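Local coordinates for protein ABC transporter (Caldanaerobius, PDB 4G68) that probably binds xylo-oligosaccharides outside the cell as the solute-binding component of an ABC transporter in a xylan-degrading thermophile, at residues Asp175-Val180 / Gly301-Ala306; Leu376-Leu381 / Pro396-Ile401; Glu338-Thr343 / Val413-Ile418. All coordinates share one frame; numbering follows the deposited sequence.

Contact 1: Asp175-Val180 / Gly301-Ala306; sequences DQQASV and GGNFDA. With XYP (beta-D-xylopyranose), chain D; XYP (beta-D-xylopyranose), chain B.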
ATOM      1  N   ASP A 175       0.018   7.479   7.631  1.00  7.62           N
ATOM      2  CA  ASP A 175       1.020   7.077   6.580  1.00  8.98           C
ATOM      3  C   ASP A 175       0.614   7.236   5.121  1.00  8.92           C
ATOM      4  O   ASP A 175      -0.594   7.372   4.801  1.00  7.95           O
ATOM      5  CB  ASP A 175       1.824   5.774   6.877  1.00 12.94           C
ATOM      6  CG  ASP A 175       1.052   4.489   6.672  1.00 14.13           C
ATOM      7  OD1 ASP A 175      -0.004   4.465   6.099  1.00 16.93           O
ATOM      8  OD2 ASP A 175       1.548   3.430   7.143  1.00 19.61           O
ATOM      9  N   GLN A 176       1.634   7.286   4.267  1.00  8.35           N
ATOM     10  CA  GLN A 176       1.455   7.409   2.831  1.00  7.89           C
ATOM     11  C   GLN A 176       2.025   6.172   2.178  1.00  7.62           C
ATOM     12  O   GLN A 176       2.954   5.508   2.725  1.00  7.59           O
ATOM     13  CB  GLN A 176       2.207   8.585   2.202  1.00  9.02           C
ATOM     14  CG  GLN A 176       2.142   9.920   2.912  1.00 11.72           C
ATOM     15  CD  GLN A 176       3.113  10.856   2.275  1.00 13.34           C
ATOM     16  OE1 GLN A 176       3.492  10.660   1.091  1.00 14.82           O
ATOM     17  NE2 GLN A 176       3.526  11.907   3.025  1.00 14.21           N
ATOM     18  N   GLN A 177       1.436   5.836   1.044  1.00  6.65           N
ATOM     19  CA  GLN A 177       1.936   4.702   0.290  1.00  5.93           C
ATOM     20  C   GLN A 177       2.548   5.197  -1.040  1.00  5.67           C
ATOM     21  O   GLN A 177       2.193   6.268  -1.541  1.00  6.21           O
ATOM     22  CB  GLN A 177       0.758   3.754  -0.031  1.00  6.14           C
ATOM     23  CG  GLN A 177       0.268   3.040   1.254  1.00  6.38           C
ATOM     24  CD  GLN A 177      -0.757   1.966   0.916  1.00  6.96           C
ATOM     25  OE1 GLN A 177      -1.156   1.798  -0.257  1.00  6.80           O
ATOM     26  NE2 GLN A 177      -1.211   1.252   1.966  1.00  6.89           N
ATOM     27  N   ALA A 178       3.471   4.430  -1.602  1.00  5.10           N
ATOM     28  CA  ALA A 178       4.035   4.762  -2.913  1.00  5.26           C
ATOM     29  C   ALA A 178       4.517   3.435  -3.522  1.00  5.34           C
ATOM     30  O   ALA A 178       5.022   2.537  -2.793  1.00  5.79           O
ATOM     31  CB  ALA A 178       5.212   5.743  -2.789  1.00  5.14           C
ATOM     32  N   SER A 179       4.393   3.314  -4.827  1.00  4.97           N
ATOM     33  CA  SER A 179       4.777   2.093  -5.567  1.00  5.11           C
ATOM     34  C   SER A 179       6.298   2.092  -5.838  1.00  4.95           C
ATOM     35  O   SER A 179       6.851   3.115  -6.317  1.00  5.40           O
ATOM     36  CB  SER A 179       3.962   1.998  -6.859  1.00  5.09           C
ATOM     37  OG  SER A 179       4.063   3.232  -7.631  1.00  5.97           O
ATOM     38  N   VAL A 180       6.947   0.983  -5.552  1.00  4.17           N
ATOM     39  CA  VAL A 180       8.427   0.902  -5.561  1.00  4.16           C
ATOM     40  C   VAL A 180       8.776  -0.385  -6.327  1.00  4.08           C
ATOM     41  O   VAL A 180       8.276  -1.448  -6.016  1.00  3.72           O
ATOM     42  CB  VAL A 180       8.925   0.727  -4.144  1.00  4.21           C
ATOM     43  CG1 VAL A 180      10.474   0.662  -4.144  1.00  4.03           C
ATOM     44  CG2 VAL A 180       8.478   1.953  -3.264  1.00  3.90           C
ATOM     45  N   GLY A 301       5.956  -3.458  -5.392  1.00  4.73           N
ATOM     46  CA  GLY A 301       4.711  -3.258  -4.634  1.00  4.91           C
ATOM     47  C   GLY A 301       4.796  -2.024  -3.769  1.00  4.99           C
ATOM     48  O   GLY A 301       5.476  -1.033  -4.157  1.00  5.15           O
ATOM     49  N   GLY A 302       4.213  -2.113  -2.565  1.00  4.75           N
ATOM     50  CA  GLY A 302       4.188  -0.920  -1.779  1.00  4.55           C
ATOM     51  C   GLY A 302       5.533  -0.679  -1.101  1.00  4.24           C
ATOM     52  O   GLY A 302       6.326  -1.614  -0.818  1.00  4.26           O
ATOM     53  N   ASN A 303       5.783   0.592  -0.816  1.00  4.25           N
ATOM     54  CA  ASN A 303       6.890   1.042   0.027  1.00  4.49           C
ATOM     55  C   ASN A 303       6.828   0.384   1.407  1.00  4.51           C
ATOM     56  O   ASN A 303       7.848   0.264   2.062  1.00  4.33           O
ATOM     57  CB  ASN A 303       6.691   2.554   0.265  1.00  4.61           C
ATOM     58  CG  ASN A 303       5.397   2.813   0.996  1.00  4.51           C
ATOM     59  OD1 ASN A 303       4.304   2.664   0.479  1.00  4.88           O
ATOM     60  ND2 ASN A 303       5.539   3.178   2.273  1.00  5.17           N
ATOM     61  N   PHE A 304       5.636  -0.095   1.820  1.00  4.71           N
ATOM     62  CA  PHE A 304       5.468  -0.680   3.160  1.00  4.90           C
ATOM     63  C   PHE A 304       6.210  -1.987   3.355  1.00  5.09           C
ATOM     64  O   PHE A 304       6.480  -2.402   4.509  1.00  4.90           O
ATOM     65  CB  PHE A 304       3.984  -0.839   3.556  1.00  5.10           C
ATOM     66  CG  PHE A 304       3.113  -1.326   2.421  1.00  4.95           C
ATOM     67  CD1 PHE A 304       3.173  -2.653   1.950  1.00  5.14           C
ATOM     68  CD2 PHE A 304       2.263  -0.448   1.804  1.00  5.04           C
ATOM     69  CE1 PHE A 304       2.364  -3.069   0.852  1.00  5.30           C
ATOM     70  CE2 PHE A 304       1.477  -0.831   0.718  1.00  5.26           C
ATOM     71  CZ  PHE A 304       1.513  -2.150   0.242  1.00  5.17           C
ATOM     72  N   ASP A 305       6.504  -2.626   2.222  1.00  5.19           N
ATOM     73  CA  ASP A 305       7.268  -3.860   2.167  1.00  5.35           C
ATOM     74  C   ASP A 305       8.764  -3.658   2.425  1.00  5.37           C
ATOM     75  O   ASP A 305       9.523  -4.637   2.673  1.00  5.12           O
ATOM     76  CB  ASP A 305       6.978  -4.652   0.921  1.00  5.58           C
ATOM     77  CG  ASP A 305       5.548  -5.281   0.916  1.00  5.67           C
ATOM     78  OD1 ASP A 305       4.928  -5.448   1.973  1.00  5.98           O
ATOM     79  OD2 ASP A 305       5.037  -5.534  -0.158  1.00  5.87           O
ATOM     80  N   ALA A 306       9.211  -2.420   2.362  1.00  5.49           N
ATOM     81  CA  ALA A 306      10.613  -2.134   2.559  1.00  5.38           C
ATOM     82  C   ALA A 306      11.125  -2.723   3.849  1.00  5.54           C
ATOM     83  O   ALA A 306      12.281  -3.199   3.918  1.00  6.08           O
ATOM     84  CB  ALA A 306      10.817  -0.638   2.571  1.00  5.46           C
TER
HETATM   85  C1  XYP D   3      -2.383  -2.803   1.755  1.00  4.76           C
HETATM   86  C2  XYP D   3      -3.766  -3.419   1.573  1.00  4.76           C
HETATM   87  C3  XYP D   3      -4.046  -3.505   0.068  1.00  4.55           C
HETATM   88  C4  XYP D   3      -3.781  -2.160  -0.655  1.00  4.62           C
HETATM   89  C5  XYP D   3      -2.428  -1.513  -0.239  1.00  4.52           C
HETATM   90  O2  XYP D   3      -3.805  -4.672   2.226  1.00  4.98           O
HETATM   91  O3  XYP D   3      -5.422  -3.924  -0.068  1.00  4.52           O
HETATM   92  O4  XYP D   3      -3.815  -2.289  -2.079  1.00  4.45           O
HETATM   93  O5  XYP D   3      -2.297  -1.519   1.178  1.00  4.62           O
HETATM   94  C1  XYP B   2       0.910  -3.251   5.696  1.00  6.06           C
HETATM   95  C2  XYP B   2       0.630  -1.780   5.375  1.00  5.71           C
HETATM   96  C3  XYP B   2      -0.812  -1.734   4.820  1.00  5.80           C
HETATM   97  C4  XYP B   2      -0.804  -2.610   3.588  1.00  6.06           C
HETATM   98  C5  XYP B   2      -0.366  -4.042   3.951  1.00  5.98           C
HETATM   99  O2  XYP B   2       0.659  -1.072   6.614  1.00  6.38           O
HETATM  100  O3  XYP B   2      -0.984  -0.360   4.415  1.00  5.70           O
HETATM  101  O4  XYP B   2      -2.158  -2.638   3.122  1.00  5.37           O
HETATM  102  O5  XYP B   2       0.954  -3.968   4.504  1.00  6.04           O
HETATM  103  O   HOH W   1       2.946   2.965   3.707  1.00 12.69           O
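Gln177 reaches across to Phe304 and the bound sugar. Its CB lies 3.7 Å from OD1 of Asn303; CG passes beside CD2 and CE2 at the edge of the Phe304 ring; CD closes to 3.6 Å from Phe304 CE2, with amide and ring planes 63° apart. At the tip NE2 donates to O5 of the chain D xylose (3.1 Å) and lies 2.9 Å from O3 of the chain B xylose, while OE1, in the Phe304 ring plane at its edge, lies 3.5 Å from C5 of the chain D xylose. The ring lies between Gly302 CA on one face, offset toward the rim, and C4 of the chain B xylose 3.9 Å above the centre of the other, the aromatic-sugar stacking common in clefts of carbohydrate-binding proteins. Further along the strand the backbones meet as an antiparallel bridge, Val180 N to Gly301 O at 2.9 Å and Gly301 N to Val180 O. Past it, Asn303 fastens the turn: its N bonds Ala178 O and its OD1 receives Ala178 N (2.9 Å) from 54° above the carbonyl plane. A chi1 of 62° folds the Asn303 amide back to reach that N-H. A water links Asn303 ND2 to Gln176 O.

Contact 2: Leu376-Leu381 / Pro396-Ile401; sequences LIATGL and PLEIQI. With XYS (alpha-D-xylopyranose), chain C.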
ATOM      1  N   LEU A 376      11.165   5.332  10.690  1.00 10.05           N
ATOM      2  CA  LEU A 376      12.392   4.698  11.231  1.00 10.59           C
ATOM      3  C   LEU A 376      12.606   3.275  10.813  1.00 10.72           C
ATOM      4  O   LEU A 376      13.769   2.854  10.645  1.00 11.66           O
ATOM      5  CB  LEU A 376      12.403   4.760  12.768  1.00 12.37           C
ATOM      6  CG  LEU A 376      12.631   6.176  13.370  1.00 14.08           C
ATOM      7  CD1 LEU A 376      12.356   6.070  14.859  1.00 16.48           C
ATOM      8  CD2 LEU A 376      14.035   6.679  13.061  1.00 18.46           C
ATOM      9  N   ILE A 377      11.546   2.462  10.717  1.00 10.96           N
ATOM     10  CA  ILE A 377      11.768   1.053  10.339  1.00  9.08           C
ATOM     11  C   ILE A 377      11.379   0.676   8.875  1.00  8.01           C
ATOM     12  O   ILE A 377      11.484  -0.498   8.487  1.00  7.54           O
ATOM     13  CB  ILE A 377      11.127   0.047  11.310  1.00 10.04           C
ATOM     14  CG1 ILE A 377       9.617   0.191  11.362  1.00 11.71           C
ATOM     15  CG2 ILE A 377      11.743   0.181  12.717  1.00 11.42           C
ATOM     16  CD1 ILE A 377       8.945  -0.870  12.225  1.00 12.93           C
ATOM     17  N   ALA A 378      10.909   1.672   8.108  1.00  7.25           N
ATOM     18  CA  ALA A 378      10.523   1.535   6.714  1.00  6.68           C
ATOM     19  C   ALA A 378       9.305   0.638   6.481  1.00  6.16           C
ATOM     20  O   ALA A 378       9.138   0.067   5.426  1.00  6.13           O
ATOM     21  CB  ALA A 378      11.710   1.144   5.766  1.00  6.61           C
ATOM     22  N   THR A 379       8.378   0.626   7.430  1.00  6.38           N
ATOM     23  CA  THR A 379       7.094  -0.031   7.224  1.00  6.97           C
ATOM     24  C   THR A 379       6.088   0.964   6.618  1.00  7.32           C
ATOM     25  O   THR A 379       4.978   0.587   6.292  1.00  7.64           O
ATOM     26  CB  THR A 379       6.493  -0.517   8.574  1.00  6.70           C
ATOM     27  OG1 THR A 379       6.658   0.482   9.549  1.00  6.92           O
ATOM     28  CG2 THR A 379       7.221  -1.775   9.069  1.00  7.30           C
ATOM     29  N   GLY A 380       6.483   2.216   6.435  1.00  7.65           N
ATOM     30  CA  GLY A 380       5.578   3.151   5.745  1.00  7.15           C
ATOM     31  C   GLY A 380       6.257   4.466   5.497  1.00  7.15           C
ATOM     32  O   GLY A 380       7.405   4.612   5.908  1.00  7.24           O
ATOM     33  N   LEU A 381       5.595   5.369   4.750  1.00  7.06           N
ATOM     34  CA  LEU A 381       6.121   6.728   4.535  1.00  8.04           C
ATOM     35  C   LEU A 381       5.324   7.642   5.473  1.00  7.63           C
ATOM     36  O   LEU A 381       4.138   7.585   5.508  1.00  7.79           O
ATOM     37  CB  LEU A 381       6.001   7.121   3.052  1.00  8.94           C
ATOM     38  CG  LEU A 381       6.969   6.369   2.100  1.00 10.00           C
ATOM     39  CD1 LEU A 381       6.432   6.501   0.658  1.00  9.47           C
ATOM     40  CD2 LEU A 381       8.321   7.080   2.215  1.00 10.42           C
ATOM     41  N   PRO A 396      18.636   4.014   4.602  1.00 12.10           N
ATOM     42  CA  PRO A 396      18.855   4.552   3.281  1.00 12.69           C
ATOM     43  C   PRO A 396      17.778   4.155   2.272  1.00 11.93           C
ATOM     44  O   PRO A 396      17.522   4.920   1.340  1.00 13.08           O
ATOM     45  CB  PRO A 396      20.235   3.987   2.890  1.00 13.38           C
ATOM     46  CG  PRO A 396      20.932   3.763   4.210  1.00 13.64           C
ATOM     47  CD  PRO A 396      19.866   3.371   5.168  1.00 14.30           C
ATOM     48  N   LEU A 397      17.197   2.943   2.408  1.00 10.61           N
ATOM     49  CA  LEU A 397      16.151   2.548   1.426  1.00  9.44           C
ATOM     50  C   LEU A 397      14.909   3.427   1.562  1.00  8.35           C
ATOM     51  O   LEU A 397      14.237   3.702   0.585  1.00  8.25           O
ATOM     52  CB  LEU A 397      15.831   1.052   1.559  1.00  7.91           C
ATOM     53  CG  LEU A 397      14.851   0.453   0.572  1.00  7.72           C
ATOM     54  CD1 LEU A 397      15.423   0.460  -0.866  1.00  9.46           C
ATOM     55  CD2 LEU A 397      14.590  -1.011   0.986  1.00  7.05           C
ATOM     56  N   GLU A 398      14.575   3.818   2.801  1.00  8.49           N
ATOM     57  CA  GLU A 398      13.379   4.628   3.032  1.00  8.95           C
ATOM     58  C   GLU A 398      13.608   6.023   2.421  1.00  8.25           C
ATOM     59  O   GLU A 398      12.728   6.617   1.780  1.00  8.50           O
ATOM     60  CB  GLU A 398      13.168   4.680   4.552  1.00  9.04           C
ATOM     61  CG  GLU A 398      12.111   5.665   5.039  1.00 10.19           C
ATOM     62  CD  GLU A 398      10.696   5.142   4.933  1.00 10.17           C
ATOM     63  OE1 GLU A 398      10.532   4.016   4.404  1.00  9.91           O
ATOM     64  OE2 GLU A 398       9.755   5.866   5.370  1.00 10.07           O
ATOM     65  N   ILE A 399      14.832   6.506   2.596  1.00  7.90           N
ATOM     66  CA  ILE A 399      15.209   7.821   2.049  1.00  9.56           C
ATOM     67  C   ILE A 399      15.191   7.744   0.528  1.00  8.99           C
ATOM     68  O   ILE A 399      14.658   8.660  -0.149  1.00  9.68           O
ATOM     69  CB  ILE A 399      16.587   8.246   2.553  1.00  9.90           C
ATOM     70  CG1 ILE A 399      16.507   8.638   4.025  1.00 11.05           C
ATOM     71  CG2 ILE A 399      17.103   9.418   1.781  1.00 11.34           C
ATOM     72  CD1 ILE A 399      17.849   8.584   4.737  1.00 12.47           C
ATOM     73  N   GLN A 400      15.780   6.684   0.005  1.00  8.50           N
ATOM     74  CA  GLN A 400      15.722   6.438  -1.423  1.00  9.40           C
ATOM     75  C   GLN A 400      14.299   6.358  -2.002  1.00  9.44           C
ATOM     76  O   GLN A 400      14.035   6.831  -3.123  1.00  8.95           O
ATOM     77  CB  GLN A 400      16.543   5.203  -1.774  1.00  9.97           C
ATOM     78  CG  GLN A 400      16.857   5.102  -3.273  1.00 12.68           C
ATOM     79  CD  GLN A 400      17.865   4.057  -3.566  1.00 14.36           C
ATOM     80  OE1 GLN A 400      18.928   4.375  -4.183  1.00 20.28           O
ATOM     81  NE2 GLN A 400      17.632   2.838  -3.127  1.00 11.17           N
ATOM     82  N   ILE A 401      13.378   5.696  -1.285  1.00  8.70           N
ATOM     83  CA  ILE A 401      11.974   5.717  -1.748  1.00  8.96           C
ATOM     84  C   ILE A 401      11.491   7.157  -1.895  1.00  9.33           C
ATOM     85  O   ILE A 401      10.854   7.499  -2.881  1.00 11.67           O
ATOM     86  CB  ILE A 401      11.031   4.857  -0.842  1.00  8.14           C
ATOM     87  CG1 ILE A 401      11.348   3.377  -1.121  1.00  8.18           C
ATOM     88  CG2 ILE A 401       9.565   5.088  -1.193  1.00  8.81           C
ATOM     89  CD1 ILE A 401      10.741   2.410  -0.094  1.00  9.09           C
TER
HETATM   90  C1  XYS C   1       4.031  -5.168   9.415  1.00 15.24           C
HETATM   91  C2  XYS C   1       2.795  -5.854   8.785  1.00 12.23           C
HETATM   92  C3  XYS C   1       2.451  -5.377   7.367  1.00 10.18           C
HETATM   93  C4  XYS C   1       2.584  -3.848   7.263  1.00 10.34           C
HETATM   94  C5  XYS C   1       3.973  -3.411   7.725  1.00 10.68           C
HETATM   95  O1  XYS C   1       4.957  -6.020  10.012  1.00 17.96           O
HETATM   96  O2  XYS C   1       2.765  -7.228   8.835  1.00 14.40           O
HETATM   97  O3  XYS C   1       1.177  -5.830   7.088  1.00  8.74           O
HETATM   98  O4  XYS C   1       2.150  -3.296   6.040  1.00  8.70           O
HETATM   99  O5  XYS C   1       4.594  -4.121   8.692  1.00 11.48           O
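With CG anti to the backbone N (chi1 170°) and a bend at chi2 (81°), the side chain of Glu398 leaves its helix and turns its carboxylate onto the chain leaving helix 356-377. OE1 comes to rest beside Ala378, 3.4 Å from its CB, and OE2 stands 2.7 Å from the carbonyl O of Gly380. Two oxygens so close suggest that the acid is protonated here, which its buried surroundings would favour. OE2 also has an apolar neighbour: Leu381 runs past Glu398 in the opposite direction, with CD2 3.7 Å from OE2. The second branch of the same leucine, CD1, meets CG2 of Ile401 at 3.9 Å, one turn further along the helix, the two side chains lying at a slant to each other. Glu398 CB also packs on Ala378 CB (4.0 Å), so the acid touches this residue with both its root and its tip. Ala378 itself has positive phi (66°) and is the first residue to depart from helical geometry; the chain then turns toward the sugar, where CG2 of Thr379 lies 3.5 Å from O5 of the alpha-xylose, and Thr379 OG1 bonds Asp374. The Glu398 and Ile401 contacts pack helix 396-406 against a helix-to-strand turn that lines the glycan pocket, an arrangement consistent with the ligand cleft of a bacterial extracellular solute-binding protein.

Contact 3: Glu338-Thr343 / Val413-Ile418; sequences EYIGGT and VPAWDI. With XYP (beta-D-xylopyranose), chain D.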
ATOM      1  N   GLU A 338       4.501   9.542 -12.263  1.00  7.70           N
ATOM      2  CA  GLU A 338       3.253   9.217 -11.566  1.00  7.66           C
ATOM      3  C   GLU A 338       3.455   7.975 -10.754  1.00  6.86           C
ATOM      4  O   GLU A 338       4.171   7.040 -11.178  1.00  6.99           O
ATOM      5  CB  GLU A 338       2.038   9.079 -12.546  1.00  9.02           C
ATOM      6  CG  GLU A 338       1.803  10.316 -13.427  1.00 10.66           C
ATOM      7  CD  GLU A 338       0.668  10.172 -14.484  1.00 11.98           C
ATOM      8  OE1 GLU A 338       0.505   9.162 -15.081  1.00 10.31           O
ATOM      9  OE2 GLU A 338      -0.045  11.146 -14.797  1.00 16.47           O
ATOM     10  N   TYR A 339       2.834   7.904  -9.587  1.00  6.49           N
ATOM     11  CA  TYR A 339       2.893   6.634  -8.839  1.00  6.04           C
ATOM     12  C   TYR A 339       1.538   6.159  -8.280  1.00  5.80           C
ATOM     13  O   TYR A 339       0.586   6.929  -8.137  1.00  5.96           O
ATOM     14  CB  TYR A 339       4.020   6.654  -7.793  1.00  6.46           C
ATOM     15  CG  TYR A 339       3.764   7.628  -6.673  1.00  6.93           C
ATOM     16  CD1 TYR A 339       4.182   8.984  -6.796  1.00  7.46           C
ATOM     17  CD2 TYR A 339       3.052   7.245  -5.505  1.00  7.00           C
ATOM     18  CE1 TYR A 339       3.968   9.893  -5.753  1.00  8.35           C
ATOM     19  CE2 TYR A 339       2.870   8.129  -4.453  1.00  7.43           C
ATOM     20  CZ  TYR A 339       3.261   9.476  -4.612  1.00  8.61           C
ATOM     21  OH  TYR A 339       3.050  10.372  -3.585  1.00  9.78           O
ATOM     22  N   ILE A 340       1.482   4.872  -7.938  1.00  5.48           N
ATOM     23  CA  ILE A 340       0.338   4.309  -7.177  1.00  5.53           C
ATOM     24  C   ILE A 340       0.634   4.541  -5.690  1.00  5.30           C
ATOM     25  O   ILE A 340       1.668   4.103  -5.168  1.00  4.66           O
ATOM     26  CB  ILE A 340       0.210   2.810  -7.468  1.00  5.35           C
ATOM     27  CG1 ILE A 340      -0.150   2.588  -8.950  1.00  5.76           C
ATOM     28  CG2 ILE A 340      -0.837   2.107  -6.516  1.00  6.02           C
ATOM     29  CD1 ILE A 340      -1.548   3.124  -9.298  1.00  6.61           C
ATOM     30  N   GLY A 341      -0.250   5.285  -5.049  1.00  5.06           N
ATOM     31  CA  GLY A 341      -0.148   5.508  -3.630  1.00  5.46           C
ATOM     32  C   GLY A 341      -0.967   6.721  -3.212  1.00  5.69           C
ATOM     33  O   GLY A 341      -1.989   7.057  -3.824  1.00  6.35           O
ATOM     34  N   GLY A 342      -0.483   7.399  -2.177  1.00  5.94           N
ATOM     35  CA  GLY A 342      -1.137   8.634  -1.658  1.00  6.41           C
ATOM     36  C   GLY A 342      -1.242   8.473  -0.137  1.00  6.16           C
ATOM     37  O   GLY A 342      -0.781   7.498   0.443  1.00  6.34           O
ATOM     38  N   THR A 343      -1.858   9.464   0.520  1.00  6.32           N
ATOM     39  CA  THR A 343      -1.929   9.375   1.996  1.00  6.50           C
ATOM     40  C   THR A 343      -3.143   8.590   2.332  1.00  6.86           C
ATOM     41  O   THR A 343      -4.230   9.117   2.272  1.00  7.24           O
ATOM     42  CB  THR A 343      -1.957  10.791   2.651  1.00  6.87           C
ATOM     43  OG1 THR A 343      -0.723  11.460   2.286  1.00  7.20           O
ATOM     44  CG2 THR A 343      -1.936  10.643   4.195  1.00  7.02           C
ATOM     45  N   VAL A 413      -2.316   8.044  -7.594  1.00  7.41           N
ATOM     46  CA  VAL A 413      -3.675   7.544  -7.357  1.00  6.50           C
ATOM     47  C   VAL A 413      -3.512   6.297  -6.513  1.00  6.16           C
ATOM     48  O   VAL A 413      -2.564   5.579  -6.727  1.00  5.41           O
ATOM     49  CB  VAL A 413      -4.436   7.207  -8.723  1.00  6.74           C
ATOM     50  CG1 VAL A 413      -3.766   6.086  -9.543  1.00  6.61           C
ATOM     51  CG2 VAL A 413      -5.881   6.892  -8.424  1.00  6.57           C
ATOM     52  N   PRO A 414      -4.391   6.085  -5.516  1.00  5.76           N
ATOM     53  CA  PRO A 414      -4.298   4.915  -4.603  1.00  5.74           C
ATOM     54  C   PRO A 414      -4.520   3.623  -5.362  1.00  5.48           C
ATOM     55  O   PRO A 414      -5.209   3.627  -6.412  1.00  5.78           O
ATOM     56  CB  PRO A 414      -5.469   5.131  -3.646  1.00  6.36           C
ATOM     57  CG  PRO A 414      -5.564   6.639  -3.569  1.00  6.53           C
ATOM     58  CD  PRO A 414      -5.344   7.071  -4.989  1.00  6.49           C
ATOM     59  N   ALA A 415      -3.992   2.531  -4.817  1.00  4.54           N
ATOM     60  CA  ALA A 415      -4.270   1.210  -5.437  1.00  4.82           C
ATOM     61  C   ALA A 415      -5.765   1.006  -5.563  1.00  4.78           C
ATOM     62  O   ALA A 415      -6.529   1.497  -4.722  1.00  4.79           O
ATOM     63  CB  ALA A 415      -3.684   0.158  -4.554  1.00  4.96           C
ATOM     64  N   TRP A 416      -6.218   0.325  -6.621  1.00  4.73           N
ATOM     65  CA  TRP A 416      -7.588   0.414  -6.963  1.00  4.88           C
ATOM     66  C   TRP A 416      -8.485  -0.241  -5.920  1.00  5.53           C
ATOM     67  O   TRP A 416      -9.670   0.075  -5.854  1.00  6.37           O
ATOM     68  CB  TRP A 416      -7.848  -0.228  -8.333  1.00  4.62           C
ATOM     69  CG  TRP A 416      -7.251   0.572  -9.478  1.00  4.50           C
ATOM     70  CD1 TRP A 416      -6.202   1.537  -9.463  1.00  4.62           C
ATOM     71  CD2 TRP A 416      -7.626   0.432 -10.876  1.00  4.79           C
ATOM     72  NE1 TRP A 416      -5.937   1.945 -10.744  1.00  4.61           N
ATOM     73  CE2 TRP A 416      -6.748   1.307 -11.636  1.00  4.73           C
ATOM     74  CE3 TRP A 416      -8.572  -0.357 -11.555  1.00  4.77           C
ATOM     75  CZ2 TRP A 416      -6.855   1.436 -13.043  1.00  5.21           C
ATOM     76  CZ3 TRP A 416      -8.647  -0.233 -12.948  1.00  4.75           C
ATOM     77  CH2 TRP A 416      -7.814   0.647 -13.665  1.00  5.15           C
ATOM     78  N   ASP A 417      -7.980  -1.210  -5.148  1.00  6.03           N
ATOM     79  CA  ASP A 417      -8.837  -1.857  -4.126  1.00  6.10           C
ATOM     80  C   ASP A 417      -8.966  -1.043  -2.818  1.00  7.86           C
ATOM     81  O   ASP A 417      -9.714  -1.481  -1.922  1.00  8.73           O
ATOM     82  CB  ASP A 417      -8.328  -3.253  -3.768  1.00  6.49           C
ATOM     83  CG  ASP A 417      -6.940  -3.221  -3.055  1.00  5.57           C
ATOM     84  OD1 ASP A 417      -6.206  -2.188  -3.128  1.00  5.60           O
ATOM     85  OD2 ASP A 417      -6.611  -4.254  -2.390  1.00  6.42           O
ATOM     86  N   ILE A 418      -8.317   0.127  -2.753  1.00  7.34           N
ATOM     87  CA  ILE A 418      -8.538   1.101  -1.702  1.00  8.81           C
ATOM     88  C   ILE A 418      -9.386   2.248  -2.297  1.00  8.65           C
ATOM     89  O   ILE A 418     -10.048   2.969  -1.592  1.00  8.60           O
ATOM     90  CB  ILE A 418      -7.178   1.784  -1.273  1.00 10.46           C
ATOM     91  CG1 ILE A 418      -6.229   0.823  -0.708  1.00 12.94           C
ATOM     92  CG2 ILE A 418      -7.379   2.986  -0.327  1.00 14.50           C
ATOM     93  CD1 ILE A 418      -4.928   1.503  -0.235  1.00 11.50           C
TER
HETATM   94  C1  XYP D   3      -2.383  -2.803   1.755  1.00  4.76           C
HETATM   95  C2  XYP D   3      -3.766  -3.419   1.573  1.00  4.76           C
HETATM   96  C3  XYP D   3      -4.046  -3.505   0.068  1.00  4.55           C
HETATM   97  C4  XYP D   3      -3.781  -2.160  -0.655  1.00  4.62           C
HETATM   98  C5  XYP D   3      -2.428  -1.513  -0.239  1.00  4.52           C
HETATM   99  O2  XYP D   3      -3.805  -4.672   2.226  1.00  4.98           O
HETATM  100  O3  XYP D   3      -5.422  -3.924  -0.068  1.00  4.52           O
HETATM  101  O4  XYP D   3      -3.815  -2.289  -2.079  1.00  4.45           O
HETATM  102  O5  XYP D   3      -2.297  -1.519   1.178  1.00  4.62           O
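Ile340 and Val413 lie side by side and point the same way, as partners in a parallel bridge whose side chains share one face of the sheet. CD1 of Ile340 touches CG1 of Val413 at 3.7 Å. A chi1 of -65° sets CG1 of Ile340 beside the backbone N, leaving CG2 anti to it and turned toward the start of the next helix, where it reaches Ala415 N at 3.6 Å and Ala415 CB at 4.0 Å. One isoleucine thus spans the strand residue and the N-cap residue two places on. The backbone evidence agrees: Val413 N bonds Tyr339 O at 3.2 Å, and Gly341 N bonds Val413 O at 2.9 Å. In effect a single parallel bridge between Ile340, at the corner just before strand 341-349, and Val413 of strand 412-413 is followed at once by a helix start that delivers residues to the glycan pocket. Pro414 N lies close to Gly341 O but has no hydrogen to share, and that oxygen sits beside CG and CD of the proline ring. Beyond it, Ala415 CB approaches O4 of the chain D xylose, and Asp417 grips that sugar with both carboxylate oxygens: OD1 accepts from O4 and OD2 from O3, each at 2.6 Å. Ile418 lays CG1 and CD1 against C4 of the same ring, while Trp229 of helix 225-239 touches Ala415 and gives NE1 to the sugar.

How the contacts relate
Following the chain from the N terminus, the first segment met is on strand 168-184, and contact 1 closes a largely helical loop of 120 residues when Gly301-Ala306 returns to it. Contact 3 then opens at Glu338-Thr343, and before its partner Val413-Ile418 arrives, contact 2 opens and closes: Leu376-Leu381 with Pro396-Ile401 is a short loop within a longer one, and both follow contact 1 in series. Strand 168-184 is the common element, since Gln177 N probably bonds Gly342 O of contact 3 and Gln176 N probably bonds Leu381 O of contact 2. Contacts 2 and 3 do not touch; their centres lie about 18 Å apart, while contacts 1 and 3 share the chain D xylose.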